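PDB 4ONX: sensor histidine kinase from Clostridium perfringens, which probably senses an extracellular signal through its single Cache domain, relaying it to the kinase core of a two-component system. Local coordinates for residues 76-88 / 142-154. Residues are numbered along the deposited sequence; the frame is centred on the assembly and turned at random.
Sequences INDVDIIVVADMR and KQVGFIMVGKYYN
The central antiparallel pair of the single Cache domain sheet joins I81, V83 and A85 to G150, M148 and F146; the strand directions lie 161° apart. Reciprocal backbone bonds define the ladder, as between V83 N and M148 O (2.9 Å) and M148 N and V83 O (2.8 Å). Where it begins, D80 and I81 both face G150, a classic beta bulge: D80 N (2.9 Å) and I81 N (3.1 Å) share the acceptor G150 O. Beyond the bulge the D80 carboxylate replaces a backbone acceptor: Y152 N donates a nearly straight bond (170°) to the anti side of D80 OD2, 2.7 Å away. Beside it K151, extended until the bend at its last torsion (chi4 67°), brings NZ to D78 OD1 in a salt bridge of 3.0 Å. The face bearing V83 holds a CH-pi contact, A85 CB lying over the F146 ring 3.8 Å from its centroid, and the folded M148 chain, whose CE reaches V83 CG2. On the reverse face V79 CG1 meets V149 CG1. That face packs on helices: I82 and V84 on helix 63-75, which supplies the zinc ligands E67 and H71, and I147 on helix 33-47. Strands 90-95 and 129-139 flank the pair, and F104 and V105 of a second subunit pack on I81 and F146, respectively.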
# COMPACT_ATOMS: atom_id res chain seq x y z
N ILE E 76 7.96 -9.59 16.90
CA ILE E 76 8.13 -10.33 18.15
C ILE E 76 8.12 -11.80 17.83
O ILE E 76 7.11 -12.34 17.41
CB ILE E 76 7.04 -9.99 19.18
CG1 ILE E 76 6.92 -8.47 19.32
CG2 ILE E 76 7.37 -10.62 20.53
CD1 ILE E 76 5.77 -8.01 20.19
N ASN E 77 9.26 -12.44 18.06
CA ASN E 77 9.43 -13.85 17.77
C ASN E 77 8.46 -14.76 18.51
O ASN E 77 7.89 -15.67 17.92
CB ASN E 77 10.87 -14.27 18.08
CG ASN E 77 11.21 -15.65 17.56
OD1 ASN E 77 10.68 -16.08 16.53
ND2 ASN E 77 12.12 -16.34 18.24
N ASP E 78 8.27 -14.52 19.80
CA ASP E 78 7.38 -15.37 20.61
C ASP E 78 5.89 -15.14 20.43
O ASP E 78 5.09 -15.78 21.10
CB ASP E 78 7.75 -15.26 22.09
CG ASP E 78 9.07 -15.93 22.42
OD1 ASP E 78 9.46 -16.86 21.69
OD2 ASP E 78 9.70 -15.55 23.43
N VAL E 79 5.50 -14.23 19.54
CA VAL E 79 4.09 -13.98 19.32
C VAL E 79 3.66 -14.55 17.99
O VAL E 79 3.95 -13.98 16.95
CB VAL E 79 3.76 -12.49 19.34
CG1 VAL E 79 2.30 -12.27 19.02
CG2 VAL E 79 4.10 -11.90 20.70
N ASP E 80 2.95 -15.67 18.03
CA ASP E 80 2.48 -16.33 16.82
C ASP E 80 1.03 -15.99 16.50
O ASP E 80 0.58 -16.22 15.39
CB ASP E 80 2.57 -17.84 17.00
CG ASP E 80 3.98 -18.32 17.29
OD1 ASP E 80 4.94 -17.65 16.87
OD2 ASP E 80 4.11 -19.40 17.92
N ILE E 81 0.30 -15.46 17.48
CA ILE E 81 -1.10 -15.13 17.29
C ILE E 81 -1.50 -13.94 18.12
O ILE E 81 -1.11 -13.80 19.27
CB ILE E 81 -2.01 -16.31 17.78
CG1 ILE E 81 -1.57 -17.64 17.15
CG2 ILE E 81 -3.50 -16.03 17.57
CD1 ILE E 81 -2.38 -18.85 17.57
N ILE E 82 -2.32 -13.08 17.52
CA ILE E 82 -2.87 -11.94 18.20
C ILE E 82 -4.30 -11.79 17.78
O ILE E 82 -4.60 -11.76 16.58
CB ILE E 82 -2.21 -10.62 17.84
CG1 ILE E 82 -0.77 -10.57 18.32
CG2 ILE E 82 -3.01 -9.48 18.45
CD1 ILE E 82 -0.15 -9.21 18.10
N VAL E 83 -5.17 -11.63 18.76
CA VAL E 83 -6.56 -11.45 18.49
C VAL E 83 -7.10 -10.30 19.29
O VAL E 83 -6.78 -10.16 20.46
CB VAL E 83 -7.35 -12.70 18.85
CG1 VAL E 83 -8.84 -12.42 18.79
CG2 VAL E 83 -6.96 -13.83 17.91
N VAL E 84 -7.88 -9.47 18.63
CA VAL E 84 -8.50 -8.34 19.27
C VAL E 84 -9.98 -8.51 19.03
O VAL E 84 -10.44 -8.57 17.89
CB VAL E 84 -8.03 -7.02 18.68
CG1 VAL E 84 -8.77 -5.86 19.34
CG2 VAL E 84 -6.53 -6.88 18.85
N ALA E 85 -10.73 -8.61 20.12
CA ALA E 85 -12.15 -8.82 20.03
C ALA E 85 -12.92 -7.79 20.81
O ALA E 85 -12.45 -7.29 21.83
CB ALA E 85 -12.49 -10.20 20.55
N ASP E 86 -14.09 -7.45 20.30
CA ASP E 86 -14.99 -6.55 21.00
C ASP E 86 -16.00 -7.48 21.68
O ASP E 86 -15.83 -8.71 21.64
CB ASP E 86 -15.62 -5.53 20.06
CG ASP E 86 -16.49 -6.16 19.01
OD1 ASP E 86 -16.72 -7.39 19.05
OD2 ASP E 86 -16.93 -5.39 18.13
N MSE E 87 -17.03 -6.94 22.30
CA MSE E 87 -17.98 -7.79 23.01
C MSE E 87 -18.77 -8.70 22.10
O MSE E 87 -19.35 -9.68 22.57
CB MSE E 87 -18.89 -6.97 23.91
CG MSE E 87 -18.12 -6.11 24.92
SE MSE E 87 -16.88 -7.08 26.12
CE MSE E 87 -17.42 -8.94 25.92
N ARG E 88 -18.81 -8.41 20.80
CA ARG E 88 -19.54 -9.25 19.84
C ARG E 88 -18.67 -10.44 19.40
O ARG E 88 -19.17 -11.53 19.16
CB ARG E 88 -19.97 -8.39 18.63
CG ARG E 88 -20.83 -9.12 17.53
CD ARG E 88 -19.99 -9.72 16.42
NE ARG E 88 -20.80 -10.57 15.55
CZ ARG E 88 -21.69 -10.16 14.63
NH1 ARG E 88 -21.94 -8.87 14.44
NH2 ARG E 88 -22.36 -11.07 13.92
N LYS E 142 -15.64 1.26 31.33
CA LYS E 142 -16.36 0.03 30.96
C LYS E 142 -15.54 -0.86 30.04
O LYS E 142 -14.78 -0.38 29.22
CB LYS E 142 -17.71 0.33 30.31
CG LYS E 142 -18.79 0.82 31.26
CD LYS E 142 -20.16 0.67 30.60
CE LYS E 142 -20.60 -0.77 30.37
NZ LYS E 142 -21.95 -0.89 29.72
N GLN E 143 -15.72 -2.18 30.18
CA GLN E 143 -15.01 -3.14 29.35
C GLN E 143 -15.63 -3.19 27.96
O GLN E 143 -16.83 -3.43 27.83
CB GLN E 143 -15.04 -4.53 29.98
CG GLN E 143 -14.40 -5.60 29.11
CD GLN E 143 -14.26 -6.95 29.80
OE1 GLN E 143 -14.40 -7.06 31.02
NE2 GLN E 143 -13.93 -7.97 29.02
N VAL E 144 -14.81 -2.98 26.94
CA VAL E 144 -15.29 -2.96 25.56
C VAL E 144 -14.82 -4.15 24.72
O VAL E 144 -15.18 -4.27 23.55
CB VAL E 144 -14.87 -1.66 24.85
CG1 VAL E 144 -15.50 -0.46 25.53
CG2 VAL E 144 -13.35 -1.52 24.82
N GLY E 145 -14.01 -5.02 25.31
CA GLY E 145 -13.52 -6.19 24.60
C GLY E 145 -12.34 -6.82 25.30
O GLY E 145 -12.19 -6.70 26.51
N PHE E 146 -11.52 -7.52 24.53
CA PHE E 146 -10.35 -8.16 25.09
C PHE E 146 -9.30 -8.39 24.02
O PHE E 146 -9.59 -8.32 22.82
CB PHE E 146 -10.70 -9.50 25.75
CG PHE E 146 -11.03 -10.60 24.77
CD1 PHE E 146 -10.01 -11.33 24.16
CD2 PHE E 146 -12.35 -10.91 24.48
CE1 PHE E 146 -10.31 -12.35 23.27
CE2 PHE E 146 -12.65 -11.93 23.59
CZ PHE E 146 -11.63 -12.65 22.99
N ILE E 147 -8.09 -8.71 24.46
CA ILE E 147 -6.99 -8.98 23.56
C ILE E 147 -6.39 -10.29 23.97
O ILE E 147 -6.16 -10.51 25.14
CB ILE E 147 -5.92 -7.89 23.63
CG1 ILE E 147 -6.57 -6.54 23.34
CG2 ILE E 147 -4.79 -8.18 22.67
CD1 ILE E 147 -5.60 -5.41 23.16
N MSE E 148 -6.14 -11.16 23.02
CA MSE E 148 -5.54 -12.45 23.30
C MSE E 148 -4.25 -12.47 22.55
O MSE E 148 -4.18 -12.00 21.41
CB MSE E 148 -6.46 -13.58 22.86
CG MSE E 148 -5.99 -14.94 23.30
SE MSE E 148 -4.69 -15.65 22.01
CE MSE E 148 -6.07 -16.22 20.73
N VAL E 149 -3.21 -12.97 23.19
CA VAL E 149 -1.90 -13.07 22.57
C VAL E 149 -1.36 -14.44 22.89
O VAL E 149 -1.42 -14.87 24.03
CB VAL E 149 -0.94 -11.99 23.11
CG1 VAL E 149 0.45 -12.17 22.53
CG2 VAL E 149 -1.45 -10.61 22.79
N GLY E 150 -0.82 -15.14 21.89
CA GLY E 150 -0.33 -16.48 22.14
C GLY E 150 0.85 -16.95 21.32
O GLY E 150 1.23 -16.34 20.31
N LYS E 151 1.42 -18.05 21.78
CA LYS E 151 2.55 -18.68 21.12
C LYS E 151 2.19 -20.13 20.90
O LYS E 151 1.58 -20.75 21.76
CB LYS E 151 3.80 -18.61 21.99
CG LYS E 151 5.01 -19.27 21.36
CD LYS E 151 6.17 -19.31 22.34
CE LYS E 151 7.39 -20.00 21.75
NZ LYS E 151 7.97 -19.21 20.63
N TYR E 152 2.58 -20.67 19.75
CA TYR E 152 2.29 -22.05 19.43
C TYR E 152 3.49 -22.93 19.68
O TYR E 152 4.63 -22.52 19.45
CB TYR E 152 1.83 -22.18 17.97
CG TYR E 152 1.61 -23.63 17.55
CD1 TYR E 152 0.44 -24.30 17.89
CD2 TYR E 152 2.58 -24.32 16.83
CE1 TYR E 152 0.24 -25.62 17.53
CE2 TYR E 152 2.38 -25.64 16.45
CZ TYR E 152 1.21 -26.29 16.81
OH TYR E 152 1.01 -27.61 16.44
N TYR E 153 3.22 -24.15 20.15
CA TYR E 153 4.24 -25.16 20.40
C TYR E 153 3.82 -26.44 19.66
O TYR E 153 2.65 -26.85 19.71
CB TYR E 153 4.38 -25.44 21.89
CG TYR E 153 4.90 -24.28 22.74
CD1 TYR E 153 6.26 -24.07 22.90
CD2 TYR E 153 4.03 -23.44 23.41
CE1 TYR E 153 6.74 -23.03 23.68
CE2 TYR E 153 4.50 -22.39 24.20
CZ TYR E 153 5.85 -22.19 24.34
OH TYR E 153 6.32 -21.15 25.13
N ASN E 154 4.80 -27.05 18.99
CA ASN E 154 4.58 -28.26 18.20
C ASN E 154 4.23 -29.48 19.07
O ASN E 154 5.07 -29.98 19.82
CB ASN E 154 5.84 -28.55 17.37
CG ASN E 154 6.31 -27.34 16.58
OD1 ASN E 154 5.72 -26.27 16.65
ND2 ASN E 154 7.39 -27.51 15.83